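PDB 4FAJ: PrgZ from Enterococcus faecalis, which binds peptide pheromones outside the cell as a membrane-anchored receptor and, like other family 5 solute-binding proteins, probably takes part in peptide import. Local coordinates for residues K516-K519 with L520-D524; Q304-D308 with K309-T313; A450-F453 with M454-T458; A372-P375 with V376-K379. All blocks are in the same frame, centred on the assembly; numbering follows the deposited sequence. Where two conformers were deposited one is given.

In the fold
Among the four local contacts, interaction 3 touches the bound peptide: F453, M454 and L457 all pack on it. It packs on the sheet that interaction 2 leads into: F453 touches S465 of strand 464-470, which pairs with strand 311-324; the centres of the two contacts are about 34 Å apart. Interactions 1 and 4 do not touch, their nearest atoms about 10 Å apart, but both involve helix 510-524: interaction 1 is its C-terminal part, while A372 and N374 rest on W511. Interactions 3 and 4 lie on opposite sides of the chain's centre. Zinc ions lie near interactions 2 and 4, nearest atoms about 3 Å from the K306 side chain and about 5 Å from that of F373.

Interaction 1. Residues K516-K519 with L520-D524; sequences KAEK and LLIND
E518 and I522, one helical turn apart, run side by side and point the same way, the apolar touch being CG of E518 against CD1 of I522 at 4.0 Å. I522 also curls back on the preceding turn: with CG1 beside its own backbone N (chi1 -73°), its CD1 comes to 3.7 Å from E518 O.

The backbone is bonded in the i to i+4 pattern of an alpha-helix. L520 N reaches K516 O at 2.9 Å, and L521 N gives the straightest bond of the set to A517 O (3.0 Å, 169°). I522 N follows with E518 O at 3.0 Å, and N523 N closes on K519 O at 2.7 Å. That last carbonyl is approached from a second direction too, since N523 CG sits 3.0 Å from K519 O; the amide merely packs there, without a bond of its own to this oxygen.

The charged ends look elsewhere. E518 pairs with K515 and also takes the backbone N of V367, K516 pairs with E513, and the extended chain of K519 carries its amine to E384.

Along helix 510-524, A517, L520 and L521 pack against Y499 of helix 497-502; L521 continues onto F483 and Y494 in neighbouring loops, and elsewhere E518 touches F381.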
# COMPACT_ATOMS: atom_id res chain seq x y z
N LYS A 516 -5.98 -13.19 17.66
CA LYS A 516 -7.29 -13.83 17.67
C LYS A 516 -8.11 -13.33 16.49
O LYS A 516 -8.82 -14.12 15.86
CB LYS A 516 -8.04 -13.57 18.97
CG LYS A 516 -7.57 -14.37 20.16
CD LYS A 516 -8.32 -13.92 21.43
CE LYS A 516 -7.82 -14.67 22.67
NZ LYS A 516 -8.39 -14.10 23.94
N ALA A 517 -8.05 -12.03 16.22
CA ALA A 517 -8.79 -11.45 15.10
C ALA A 517 -8.32 -12.07 13.79
O ALA A 517 -9.13 -12.49 12.98
CB ALA A 517 -8.66 -9.94 15.08
N GLU A 518 -7.00 -12.15 13.58
CA GLU A 518 -6.48 -12.78 12.36
C GLU A 518 -7.03 -14.20 12.20
O GLU A 518 -7.50 -14.57 11.12
CB GLU A 518 -4.95 -12.78 12.35
CG GLU A 518 -4.34 -13.21 11.02
CD GLU A 518 -2.83 -13.32 11.05
OE1 GLU A 518 -2.25 -13.40 12.14
OE2 GLU A 518 -2.22 -13.38 9.95
N LYS A 519 -7.03 -14.96 13.29
CA LYS A 519 -7.53 -16.33 13.25
C LYS A 519 -9.04 -16.39 12.93
O LYS A 519 -9.46 -17.24 12.15
CB LYS A 519 -7.22 -17.06 14.56
CG LYS A 519 -5.74 -17.31 14.79
CD LYS A 519 -5.49 -17.95 16.15
CE LYS A 519 -4.01 -17.93 16.47
NZ LYS A 519 -3.74 -18.55 17.78
N LEU A 520 -9.83 -15.49 13.50
CA LEU A 520 -11.26 -15.42 13.18
C LEU A 520 -11.47 -15.13 11.67
O LEU A 520 -12.30 -15.75 11.02
CB LEU A 520 -11.94 -14.35 14.04
CG LEU A 520 -13.45 -14.16 13.91
CD1 LEU A 520 -14.19 -15.48 14.06
CD2 LEU A 520 -13.93 -13.13 14.96
N LEU A 521 -10.71 -14.19 11.13
CA LEU A 521 -10.77 -13.88 9.70
C LEU A 521 -10.44 -15.11 8.84
O LEU A 521 -11.12 -15.39 7.85
CB LEU A 521 -9.83 -12.73 9.38
CG LEU A 521 -9.68 -12.27 7.93
CD1 LEU A 521 -11.03 -11.93 7.31
CD2 LEU A 521 -8.74 -11.06 7.90
N ILE A 522 -9.42 -15.85 9.24
CA ILE A 522 -9.02 -17.06 8.50
C ILE A 522 -10.03 -18.20 8.69
O ILE A 522 -10.36 -18.91 7.73
CB ILE A 522 -7.58 -17.49 8.89
CG1 ILE A 522 -6.59 -16.51 8.26
CG2 ILE A 522 -7.30 -18.93 8.43
CD1 ILE A 522 -5.25 -16.50 8.87
N ASN A 523 -10.57 -18.32 9.90
CA ASN A 523 -11.58 -19.34 10.17
C ASN A 523 -12.88 -19.10 9.42
O ASN A 523 -13.56 -20.05 9.04
CB ASN A 523 -11.85 -19.44 11.68
CG ASN A 523 -10.66 -20.00 12.44
OD1 ASN A 523 -9.69 -20.48 11.83
ND2 ASN A 523 -10.73 -19.97 13.75
N ASP A 524 -13.22 -17.83 9.21
CA ASP A 524 -14.37 -17.44 8.37
C ASP A 524 -14.01 -17.53 6.88
O ASP A 524 -14.90 -17.50 6.03
CB ASP A 524 -14.80 -15.99 8.65
CG ASP A 524 -15.57 -15.82 9.96
OD1 ASP A 524 -16.01 -16.81 10.56
OD2 ASP A 524 -15.75 -14.64 10.37

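Interaction 2. Residues Q304-D308 with K309-T313; sequences QYKKD and KEYST
Y311 folds back against the turn that follows helix 299-305, and its side chain meets Y305, K306 and D308. Its CB lies 3.3 Å from Y305 O and 3.4 Å from D308 O. Beyond CB the ring lies against two carbonyl oxygens on the K306 side of its plane, CD2 3.4 Å from Y305 O and CD1 3.4 Å from K306 O. CG stands anti to the backbone N (chi1 -180°), which slides the ring under K306, whose CA sits over the centre of one face, 3.8 Å from the centroid and 6° off the normal: a CH-pi contact. At the far end, OH comes loosely toward K306 CE, while the amine of that lysine goes on to D357, which can bind zinc.

The chain makes this reversal through two successive type I beta turns, Y305 to D308 and D308 to Y311, on its way into strand 311-324. D308 belongs to both. Its OD2 uses the anti lone pair to accept E310 N at 2.8 Å, forming an Asx turn, while its backbone O takes Y311 N from well above the carbonyl plane. A water donates to both D308 OD2 and E310 OE1, bridging two carboxylates of like charge; E310 OE1 is also bonded to Y287.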
# COMPACT_ATOMS: atom_id res chain seq x y z
N GLN A 304 17.65 -16.89 -14.18
CA GLN A 304 18.87 -16.69 -14.97
C GLN A 304 19.79 -15.58 -14.43
O GLN A 304 21.01 -15.65 -14.60
CB GLN A 304 18.52 -16.44 -16.44
CG GLN A 304 17.85 -17.62 -17.12
CD GLN A 304 18.60 -18.93 -16.92
OE1 GLN A 304 19.80 -18.95 -16.64
NE2 GLN A 304 17.89 -20.05 -17.05
N TYR A 305 19.23 -14.55 -13.78
CA TYR A 305 20.04 -13.41 -13.28
C TYR A 305 20.38 -13.45 -11.78
O TYR A 305 21.05 -12.54 -11.25
CB TYR A 305 19.36 -12.09 -13.65
CG TYR A 305 19.57 -11.73 -15.10
CD1 TYR A 305 18.67 -12.13 -16.07
CD2 TYR A 305 20.70 -11.01 -15.50
CE1 TYR A 305 18.88 -11.82 -17.41
CE2 TYR A 305 20.92 -10.71 -16.84
CZ TYR A 305 20.01 -11.11 -17.79
OH TYR A 305 20.22 -10.80 -19.12
N LYS A 306 19.93 -14.52 -11.12
CA LYS A 306 20.08 -14.73 -9.68
C LYS A 306 21.52 -14.54 -9.17
O LYS A 306 21.73 -14.02 -8.07
CB LYS A 306 19.59 -16.15 -9.33
CG LYS A 306 19.10 -16.33 -7.92
CD LYS A 306 18.17 -17.54 -7.81
CE LYS A 306 16.69 -17.16 -8.01
NZ LYS A 306 15.80 -18.19 -7.41
N LYS A 307 22.49 -14.98 -9.96
CA LYS A 307 23.90 -14.93 -9.55
C LYS A 307 24.64 -13.71 -10.08
O LYS A 307 25.86 -13.62 -9.94
CB LYS A 307 24.63 -16.21 -10.00
CG LYS A 307 24.44 -17.40 -9.07
CD LYS A 307 23.04 -17.98 -9.16
CE LYS A 307 23.00 -19.42 -8.66
NZ LYS A 307 23.63 -19.57 -7.31
N ASP A 308 23.93 -12.77 -10.69
CA ASP A 308 24.55 -11.57 -11.23
C ASP A 308 25.00 -10.65 -10.09
O ASP A 308 24.34 -10.57 -9.05
CB ASP A 308 23.58 -10.82 -12.14
CG ASP A 308 24.25 -9.76 -12.99
OD1 ASP A 308 24.50 -10.03 -14.17
OD2 ASP A 308 24.53 -8.66 -12.48
N LYS A 309 26.10 -9.95 -10.30
CA LYS A 309 26.63 -9.04 -9.28
C LYS A 309 25.67 -7.88 -8.99
O LYS A 309 25.72 -7.30 -7.92
CB LYS A 309 28.00 -8.49 -9.68
CG LYS A 309 27.99 -7.60 -10.90
CD LYS A 309 29.39 -7.16 -11.31
CE LYS A 309 29.32 -6.20 -12.50
NZ LYS A 309 28.58 -6.78 -13.65
N GLU A 310 24.79 -7.56 -9.94
CA GLU A 310 23.86 -6.44 -9.79
C GLU A 310 22.43 -6.88 -9.38
O GLU A 310 21.54 -6.05 -9.31
CB GLU A 310 23.85 -5.61 -11.07
CG GLU A 310 25.13 -4.79 -11.21
CD GLU A 310 25.24 -4.02 -12.52
OE1 GLU A 310 24.61 -4.40 -13.53
OE2 GLU A 310 25.98 -3.01 -12.52
N TYR A 311 22.26 -8.16 -9.08
CA TYR A 311 20.99 -8.73 -8.60
C TYR A 311 20.79 -8.48 -7.11
O TYR A 311 21.74 -8.59 -6.32
CB TYR A 311 20.98 -10.26 -8.85
CG TYR A 311 19.71 -10.98 -8.40
CD1 TYR A 311 19.61 -11.54 -7.13
CD2 TYR A 311 18.62 -11.11 -9.27
CE1 TYR A 311 18.44 -12.22 -6.72
CE2 TYR A 311 17.46 -11.78 -8.88
CZ TYR A 311 17.37 -12.33 -7.60
OH TYR A 311 16.20 -12.99 -7.24
N SER A 312 19.56 -8.16 -6.71
CA SER A 312 19.20 -8.20 -5.29
C SER A 312 17.75 -8.63 -5.14
O SER A 312 16.95 -8.42 -6.04
CB SER A 312 19.41 -6.83 -4.64
OG SER A 312 18.50 -5.87 -5.16
N THR A 313 17.41 -9.26 -4.01
CA THR A 313 16.02 -9.46 -3.64
C THR A 313 15.81 -9.00 -2.21
O THR A 313 16.66 -9.25 -1.35
CB THR A 313 15.55 -10.92 -3.81
OG1 THR A 313 14.15 -11.02 -3.47
CG2 THR A 313 16.34 -11.85 -2.92
O HOH W 1 24.05 -6.97 -14.62

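Interaction 3. Residues A450-F453 with M454-T458; sequences ANVF and MERLT
The ring of F453 meets L457 obliquely, its CE1 lying 3.8 Å from L457 CG and equally near L457 CD1. Both of these leucine atoms also approach F453 CD1. The contact is an i to i+4 pair on helix 450-459, the connection of a beta-alpha-beta crossover that leads from strand 442-448 to strand 464-470, two parallel neighbours of strand 412-418 in the same sheet. F453 swings out with CG anti to the backbone N (chi1 -161°), and its ring reaches the sheet at L416 and S465; L457 also touches S465.

Both residues pack on apolar side chains of the bound peptide, as does M454. The methionine chain bends at chi2 and chi3, but its first part stays close to the helix, with CG 3.4 Å from A450 O. This side of the helix therefore forms part of the wall of the peptide site.

Along the backbone, M454 N bonds to A450 O at 2.9 Å, and L457 N reaches F453 O at 3.0 Å, almost straight down the carbonyl. The bond from E455 N to N451 O is longer, 3.3 Å, and its donor is tilted 34° from the carbonyl plane.

On the other flank V452 and R456 run alongside each other. The guanidinium NE goes to D461 O beyond the helix, while the aliphatic part stays behind, with R456 CD 4.1 Å from V452 CG1.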
# COMPACT_ATOMS: atom_id res chain seq x y z
N ALA A 450 -4.60 -0.71 -14.49
CA ALA A 450 -4.61 -0.36 -13.08
C ALA A 450 -5.72 0.62 -12.70
O ALA A 450 -6.38 0.42 -11.68
CB ALA A 450 -3.25 0.19 -12.65
N ASN A 451 -5.94 1.66 -13.50
CA ASN A 451 -7.00 2.63 -13.18
C ASN A 451 -8.40 2.01 -13.22
O ASN A 451 -9.24 2.34 -12.38
CB ASN A 451 -6.91 3.89 -14.06
CG ASN A 451 -7.20 3.64 -15.52
OD1 ASN A 451 -6.91 2.57 -16.06
ND2 ASN A 451 -7.77 4.64 -16.18
N VAL A 452 -8.64 1.11 -14.17
CA VAL A 452 -9.90 0.37 -14.25
C VAL A 452 -10.05 -0.61 -13.07
O VAL A 452 -11.13 -0.74 -12.49
CB VAL A 452 -10.04 -0.40 -15.60
CG1 VAL A 452 -11.31 -1.23 -15.62
CG2 VAL A 452 -10.02 0.58 -16.79
N PHE A 453 -8.96 -1.30 -12.73
CA PHE A 453 -8.94 -2.24 -11.61
C PHE A 453 -9.28 -1.51 -10.30
O PHE A 453 -10.14 -1.96 -9.55
CB PHE A 453 -7.55 -2.90 -11.54
CG PHE A 453 -7.50 -4.19 -10.74
CD1 PHE A 453 -8.58 -4.64 -9.97
CD2 PHE A 453 -6.32 -4.93 -10.74
CE1 PHE A 453 -8.48 -5.82 -9.24
CE2 PHE A 453 -6.23 -6.11 -10.00
CZ PHE A 453 -7.31 -6.54 -9.24
N MET A 454 -8.64 -0.38 -10.02
CA MET A 454 -8.93 0.37 -8.79
C MET A 454 -10.40 0.75 -8.70
O MET A 454 -11.01 0.62 -7.64
CB MET A 454 -8.06 1.62 -8.66
CG MET A 454 -6.58 1.33 -8.45
SD MET A 454 -6.18 0.84 -6.76
CE MET A 454 -5.98 2.46 -6.02
N GLU A 455 -10.97 1.21 -9.82
CA GLU A 455 -12.36 1.63 -9.86
C GLU A 455 -13.32 0.46 -9.60
O GLU A 455 -14.29 0.59 -8.85
CB GLU A 455 -12.67 2.29 -11.22
CG GLU A 455 -14.12 2.72 -11.42
CD GLU A 455 -14.37 3.21 -12.83
OE1 GLU A 455 -14.84 2.41 -13.67
OE2 GLU A 455 -14.09 4.40 -13.10
N ARG A 456 -13.04 -0.69 -10.20
CA ARG A 456 -13.89 -1.86 -10.00
C ARG A 456 -13.81 -2.39 -8.56
O ARG A 456 -14.81 -2.86 -8.03
CB ARG A 456 -13.56 -2.95 -11.02
CG ARG A 456 -13.98 -2.55 -12.43
CD ARG A 456 -13.75 -3.66 -13.43
NE ARG A 456 -14.52 -4.85 -13.11
CZ ARG A 456 -14.58 -5.94 -13.87
NH1 ARG A 456 -13.93 -5.99 -15.04
NH2 ARG A 456 -15.31 -6.97 -13.48
N LEU A 457 -12.64 -2.30 -7.94
CA LEU A 457 -12.51 -2.67 -6.53
C LEU A 457 -13.34 -1.75 -5.65
O LEU A 457 -14.05 -2.22 -4.77
CB LEU A 457 -11.05 -2.64 -6.06
CG LEU A 457 -10.19 -3.82 -6.49
CD1 LEU A 457 -8.73 -3.52 -6.21
CD2 LEU A 457 -10.64 -5.13 -5.78
N THR A 458 -13.25 -0.44 -5.91
CA THR A 458 -14.00 0.55 -5.13
C THR A 458 -15.50 0.33 -5.24
O THR A 458 -16.21 0.46 -4.25
CB THR A 458 -13.65 2.01 -5.55
OG1 THR A 458 -12.26 2.23 -5.36
CG2 THR A 458 -14.44 3.04 -4.71

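Interaction 4. Residues A372-P375 with V376-K379; sequences AFNP and VNKK
N374 and N377 cross at about a right angle, their amide planes 59° apart, and each amide oxygen ties down a backbone N two residues further on. These are two successive Asx turns within one tight reversal of the loop between strand 361-362 and helix 391-402. N374 OD1 accepts V376 N at 3.0 Å, and N377 OD1 accepts K379 N at 2.9 Å. That second oxygen also presses against N374 CB, 3.1 Å away, because N377 CG is tucked between its backbone N and carbonyl carbon (chi1 65°). The two amide nitrogens share a water, which N377 ND2 holds only weakly.

The backbone closes the loop twice. N374 N bonds to K379 O at 2.9 Å, and K378 N returns to N374 O at 2.7 Å with a bent geometry, 132°; K378 takes a left-handed conformation here. N374 is buried on W511 and Q512 of helix 510-524. F373 lies outside the turn, its CD1 3.4 Å from K378 O, and its side chain is near E370, which can bind zinc.

K378 starts off away from the turn, then bends at chi2 and chi4 until its NZ donates to P375 O at 2.9 Å.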
# COMPACT_ATOMS: atom_id res chain seq x y z
N ALA A 372 6.40 -7.09 12.08
CA ALA A 372 6.05 -6.64 13.43
C ALA A 372 6.50 -7.65 14.47
O ALA A 372 6.20 -8.84 14.35
CB ALA A 372 4.57 -6.43 13.53
N PHE A 373 7.19 -7.17 15.49
CA PHE A 373 7.71 -8.02 16.57
C PHE A 373 7.18 -7.55 17.93
O PHE A 373 7.04 -6.35 18.18
CB PHE A 373 9.24 -8.02 16.57
CG PHE A 373 9.85 -8.52 15.29
CD1 PHE A 373 10.13 -9.86 15.13
CD2 PHE A 373 10.13 -7.64 14.25
CE1 PHE A 373 10.69 -10.34 13.94
CE2 PHE A 373 10.69 -8.10 13.06
CZ PHE A 373 10.97 -9.46 12.91
N ASN A 374 6.87 -8.51 18.79
CA ASN A 374 6.32 -8.23 20.10
C ASN A 374 7.37 -7.48 20.94
O ASN A 374 8.51 -7.93 21.03
CB ASN A 374 5.95 -9.55 20.78
CG ASN A 374 5.08 -9.38 22.01
OD1 ASN A 374 5.22 -8.43 22.78
ND2 ASN A 374 4.18 -10.33 22.22
N PRO A 375 7.00 -6.33 21.53
CA PRO A 375 7.94 -5.61 22.39
C PRO A 375 8.43 -6.44 23.57
O PRO A 375 9.62 -6.39 23.91
CB PRO A 375 7.11 -4.43 22.89
CG PRO A 375 6.13 -4.19 21.84
CD PRO A 375 5.75 -5.57 21.36
N VAL A 376 7.54 -7.21 24.18
CA VAL A 376 7.88 -7.98 25.38
C VAL A 376 8.84 -9.14 25.06
O VAL A 376 9.89 -9.23 25.68
CB VAL A 376 6.61 -8.48 26.13
CG1 VAL A 376 6.99 -9.28 27.37
CG2 VAL A 376 5.73 -7.29 26.51
N ASN A 377 8.48 -10.00 24.11
CA ASN A 377 9.27 -11.22 23.85
C ASN A 377 9.99 -11.28 22.50
O ASN A 377 10.66 -12.26 22.18
CB ASN A 377 8.40 -12.48 24.06
CG ASN A 377 7.25 -12.58 23.06
OD1 ASN A 377 7.35 -12.11 21.93
ND2 ASN A 377 6.16 -13.20 23.48
N LYS A 378 9.85 -10.22 21.70
CA LYS A 378 10.56 -10.08 20.42
C LYS A 378 10.11 -11.06 19.32
O LYS A 378 10.74 -11.13 18.27
CB LYS A 378 12.08 -10.17 20.62
CG LYS A 378 12.64 -9.29 21.74
CD LYS A 378 12.21 -7.84 21.59
CE LYS A 378 12.85 -6.94 22.65
NZ LYS A 378 12.42 -7.30 24.04
N LYS A 379 9.01 -11.79 19.54
CA LYS A 379 8.53 -12.77 18.56
C LYS A 379 7.82 -12.06 17.39
O LYS A 379 7.08 -11.11 17.60
CB LYS A 379 7.54 -13.75 19.20
CG LYS A 379 8.09 -14.69 20.25
CD LYS A 379 6.91 -15.47 20.88
CE LYS A 379 7.36 -16.55 21.84
NZ LYS A 379 6.30 -17.58 21.97
O HOH W 2 4.00 -13.24 20.96